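Local coordinates for protein O-methyltransferase family 3 (Niastella koreensis GR20-10, PDB 7CVX) that transfers a methyl group from S-adenosyl-L-methionine to catechol-like compounds in a magnesium-dependent reaction, turning protocatechuic acid into equal amounts of vanillic and iso-vanillic acid, at residues A34-I39 and T66-S71. Numbering follows the deposited sequence.
Sequences AGMPAI and TLAGYS. With SAH (S-adenosyl-L-homocysteine), chain F; DHB (3,4-dihydroxybenzoic acid), chain G.
A chi1 of -167° swings the Leu67 side chain away from its own N and spreads its two methyls against the loop 34-39, and Met36, bent at its last torsion (chi3 58°), turns CE back onto the Leu67 backbone. In this class I, Rossmann-like methyltransferase the glycine-rich loop after strand 60-64 here meets the loop between helices 22-33 and 43-55. Flexible, unbranched Met36 can bring CE to the Leu67-Ala68 peptide: CE lies 3.5 Å from Leu67 C and 3.9 Å from Ala68 CB, a methyl small enough to admit it. Leu67, branched at CG, serves two neighbours at once, CD1 packing 3.7 Å from Pro37 CG and CD2 3.8 Å from Ile39 CG1. Its CB rests on the S-adenosylhomocysteine chain; an alanine here would keep that touch but would probably leave a gap beside Pro37, Ile39 and Met36 CE. Positive phi at Gly69 suits glycine, closing the type II' turn from Thr66 just before helix 70-76. There Ser71 N donates to the coproduct's carboxylate oxygen OXT, while Ser71 OG accepts from its amine and also bonds Glu63. Rigid Pro37 and Ile39 face the dihydroxybenzoate: Pro37 CG lies 3.7 Å from its C1, and Ile39 CD1 3.4 Å from its hydroxyl O4.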
ATOM      1  N   ALA B  34      20.228 -24.309   3.710  1.00 15.70           N
ATOM      2  CA  ALA B  34      19.986 -24.286   5.173  1.00 15.15           C
ATOM      3  C   ALA B  34      18.649 -24.962   5.549  1.00 14.78           C
ATOM      4  O   ALA B  34      18.310 -24.942   6.716  1.00 16.81           O
ATOM      5  CB  ALA B  34      20.047 -22.874   5.677  1.00 14.80           C
ATOM      6  N   GLY B  35      17.908 -25.536   4.611  1.00 15.27           N
ATOM      7  CA  GLY B  35      16.647 -26.252   4.927  1.00 15.03           C
ATOM      8  C   GLY B  35      15.559 -25.295   5.420  1.00 13.98           C
ATOM      9  O   GLY B  35      14.629 -25.706   6.106  1.00 13.97           O
ATOM     10  N   MET B  36      15.658 -24.027   5.041  1.00 13.27           N
ATOM     11  CA  MET B  36      14.732 -22.961   5.466  1.00 13.97           C
ATOM     12  C   MET B  36      13.583 -22.873   4.448  1.00 14.55           C
ATOM     13  O   MET B  36      13.720 -23.176   3.258  1.00 15.79           O
ATOM     14  CB  MET B  36      15.506 -21.650   5.593  1.00 14.40           C
ATOM     15  CG  MET B  36      16.593 -21.708   6.669  1.00 14.46           C
ATOM     16  SD  MET B  36      17.707 -20.290   6.649  1.00 16.97           S
ATOM     17  CE  MET B  36      16.586 -18.903   6.879  1.00 14.31           C
ATOM     18  N   PRO B  37      12.394 -22.472   4.936  1.00 13.77           N
ATOM     19  CA  PRO B  37      11.210 -22.328   4.102  1.00 14.35           C
ATOM     20  C   PRO B  37      11.374 -21.175   3.106  1.00 15.42           C
ATOM     21  O   PRO B  37      11.896 -20.110   3.474  1.00 15.79           O
ATOM     22  CB  PRO B  37      10.117 -22.026   5.135  1.00 13.43           C
ATOM     23  CG  PRO B  37      10.834 -21.375   6.296  1.00 14.21           C
ATOM     24  CD  PRO B  37      12.143 -22.128   6.353  1.00 12.85           C
ATOM     25  N   ALA B  38      10.896 -21.384   1.881  1.00 14.55           N
ATOM     26  CA  ALA B  38      10.928 -20.383   0.800  1.00 16.22           C
ATOM     27  C   ALA B  38       9.717 -19.462   0.953  1.00 15.50           C
ATOM     28  O   ALA B  38       8.848 -19.433   0.062  1.00 17.49           O
ATOM     29  CB  ALA B  38      10.974 -21.096  -0.525  1.00 16.36           C
ATOM     30  N   ILE B  39       9.648 -18.752   2.076  1.00 14.42           N
ATOM     31  CA  ILE B  39       8.437 -17.999   2.486  1.00 14.75           C
ATOM     32  C   ILE B  39       8.785 -16.516   2.669  1.00 14.09           C
ATOM     33  O   ILE B  39       7.918 -15.801   3.188  1.00 15.96           O
ATOM     34  CB  ILE B  39       7.809 -18.601   3.753  1.00 14.96           C
ATOM     35  CG1 ILE B  39       8.711 -18.539   4.997  1.00 14.46           C
ATOM     36  CG2 ILE B  39       7.317 -20.000   3.465  1.00 16.36           C
ATOM     37  CD1 ILE B  39       8.046 -19.065   6.264  1.00 15.42           C
ATOM     38  N   THR B  66      13.017 -12.843  10.965  1.00 17.19           N
ATOM     39  CA  THR B  66      14.089 -12.472  10.016  1.00 15.33           C
ATOM     40  C   THR B  66      14.163 -13.464   8.850  1.00 13.38           C
ATOM     41  O   THR B  66      14.371 -13.000   7.688  1.00 13.28           O
ATOM     42  CB  THR B  66      15.448 -12.373  10.709  1.00 15.16           C
ATOM     43  OG1 THR B  66      15.274 -11.673  11.950  1.00 15.37           O
ATOM     44  CG2 THR B  66      16.447 -11.665   9.813  1.00 15.80           C
ATOM     45  N   LEU B  67      14.000 -14.763   9.112  1.00 13.25           N
ATOM     46  CA  LEU B  67      14.334 -15.827   8.149  1.00 14.14           C
ATOM     47  C   LEU B  67      15.732 -15.547   7.600  1.00 15.49           C
ATOM     48  O   LEU B  67      16.643 -15.479   8.422  1.00 16.90           O
ATOM     49  CB  LEU B  67      13.213 -15.911   7.108  1.00 14.61           C
ATOM     50  CG  LEU B  67      13.209 -17.140   6.213  1.00 14.01           C
ATOM     51  CD1 LEU B  67      12.896 -18.399   7.000  1.00 14.52           C
ATOM     52  CD2 LEU B  67      12.160 -17.004   5.106  1.00 14.95           C
ATOM     53  N   ALA B  68      15.903 -15.296   6.304  1.00 12.90           N
ATOM     54  CA  ALA B  68      17.223 -15.205   5.658  1.00 13.50           C
ATOM     55  C   ALA B  68      17.558 -13.728   5.460  1.00 12.82           C
ATOM     56  O   ALA B  68      18.585 -13.425   4.876  1.00 14.41           O
ATOM     57  CB  ALA B  68      17.238 -16.010   4.381  1.00 14.79           C
ATOM     58  N   GLY B  69      16.705 -12.828   5.976  1.00 12.20           N
ATOM     59  CA  GLY B  69      16.916 -11.377   5.848  1.00 13.23           C
ATOM     60  C   GLY B  69      16.462 -10.798   4.516  1.00 13.53           C
ATOM     61  O   GLY B  69      16.845  -9.676   4.221  1.00 12.17           O
ATOM     62  N   TYR B  70      15.706 -11.527   3.701  1.00 14.06           N
ATOM     63  CA  TYR B  70      15.201 -10.967   2.415  1.00 12.70           C
ATOM     64  C   TYR B  70      14.368  -9.681   2.642  1.00 13.30           C
ATOM     65  O   TYR B  70      14.699  -8.627   2.088  1.00 12.88           O
ATOM     66  CB  TYR B  70      14.510 -12.095   1.641  1.00 13.91           C
ATOM     67  CG  TYR B  70      14.177 -11.692   0.232  1.00 12.89           C
ATOM     68  CD1 TYR B  70      12.997 -11.049  -0.036  1.00 12.13           C
ATOM     69  CD2 TYR B  70      15.042 -11.924  -0.813  1.00 13.07           C
ATOM     70  CE1 TYR B  70      12.685 -10.648  -1.323  1.00 13.12           C
ATOM     71  CE2 TYR B  70      14.774 -11.493  -2.096  1.00 15.04           C
ATOM     72  CZ  TYR B  70      13.595 -10.820  -2.351  1.00 14.07           C
ATOM     73  OH  TYR B  70      13.246 -10.368  -3.590  1.00 14.92           O
ATOM     74  N   SER B  71      13.286  -9.723   3.429  1.00 13.17           N
ATOM     75  CA  SER B  71      12.455  -8.523   3.729  1.00 12.33           C
ATOM     76  C   SER B  71      13.363  -7.477   4.371  1.00 13.61           C
ATOM     77  O   SER B  71      13.188  -6.269   4.090  1.00 12.51           O
ATOM     78  CB  SER B  71      11.222  -8.832   4.581  1.00 13.15           C
ATOM     79  OG  SER B  71      11.587  -9.461   5.805  1.00 13.50           O
TER
HETATM   80  N   SAH F 301      10.227 -11.564   7.197  1.00 16.01           N
HETATM   81  CA  SAH F 301      10.939 -12.629   6.439  1.00 14.44           C
HETATM   82  CB  SAH F 301      10.213 -13.966   6.581  1.00 14.87           C
HETATM   83  CG  SAH F 301       9.997 -14.368   8.039  1.00 13.76           C
HETATM   84  SD  SAH F 301       9.443 -16.084   8.114  1.00 14.14           S
HETATM   85  C   SAH F 301      10.987 -12.294   4.948  1.00 17.09           C
HETATM   86  O   SAH F 301       9.934 -11.999   4.354  1.00 14.43           O
HETATM   87  OXT SAH F 301      12.086 -12.384   4.349  1.00 17.54           O
HETATM   88  C5' SAH F 301       9.080 -16.258   9.884  1.00 14.88           C
HETATM   89  C4' SAH F 301      10.288 -16.300  10.765  1.00 13.87           C
HETATM   90  O4' SAH F 301       9.868 -16.143  12.132  1.00 15.77           O
HETATM   91  C3' SAH F 301      11.148 -17.569  10.713  1.00 14.51           C
HETATM   92  O3' SAH F 301      12.507 -17.206  10.487  1.00 13.67           O
HETATM   93  C2' SAH F 301      10.965 -18.164  12.116  1.00 15.00           C
HETATM   94  O2' SAH F 301      12.086 -18.878  12.559  1.00 16.55           O
HETATM   95  C1' SAH F 301      10.714 -16.901  12.942  1.00 14.42           C
HETATM   96  N9  SAH F 301      10.008 -17.140  14.189  1.00 13.73           N
HETATM   97  C8  SAH F 301       9.108 -18.141  14.491  1.00 16.22           C
HETATM   98  N7  SAH F 301       8.673 -18.073  15.743  1.00 16.72           N
HETATM   99  C5  SAH F 301       9.309 -16.942  16.249  1.00 14.96           C
HETATM  100  C6  SAH F 301       9.294 -16.323  17.515  1.00 15.71           C
HETATM  101  N6  SAH F 301       8.559 -16.768  18.522  1.00 16.15           N
HETATM  102  N1  SAH F 301      10.088 -15.242  17.716  1.00 17.80           N
HETATM  103  C2  SAH F 301      10.845 -14.804  16.704  1.00 16.60           C
HETATM  104  N3  SAH F 301      10.923 -15.288  15.461  1.00 15.38           N
HETATM  105  C4  SAH F 301      10.150 -16.382  15.313  1.00 14.40           C
HETATM  106  C1  DHB G 302       9.618 -22.968   9.401  1.00 23.44           C
HETATM  107  C2  DHB G 302       9.542 -21.674   9.942  1.00 24.73           C
HETATM  108  C3  DHB G 302       8.400 -20.897   9.703  1.00 25.99           C
HETATM  109  O3  DHB G 302       8.287 -19.645  10.237  1.00 28.58           O
HETATM  110  C4  DHB G 302       7.338 -21.419   8.949  1.00 24.51           C
HETATM  111  O4  DHB G 302       6.217 -20.670   8.699  1.00 21.21           O
HETATM  112  C5  DHB G 302       7.434 -22.696   8.413  1.00 25.75           C
HETATM  113  C6  DHB G 302       8.566 -23.462   8.645  1.00 23.50           C
HETATM  114  C   DHB G 302      10.827 -23.812   9.590  1.00 22.79           C
HETATM  115  O1  DHB G 302      10.794 -24.974   9.089  1.00 23.55           O
HETATM  116  O2  DHB G 302      11.801 -23.317  10.205  1.00 25.87           O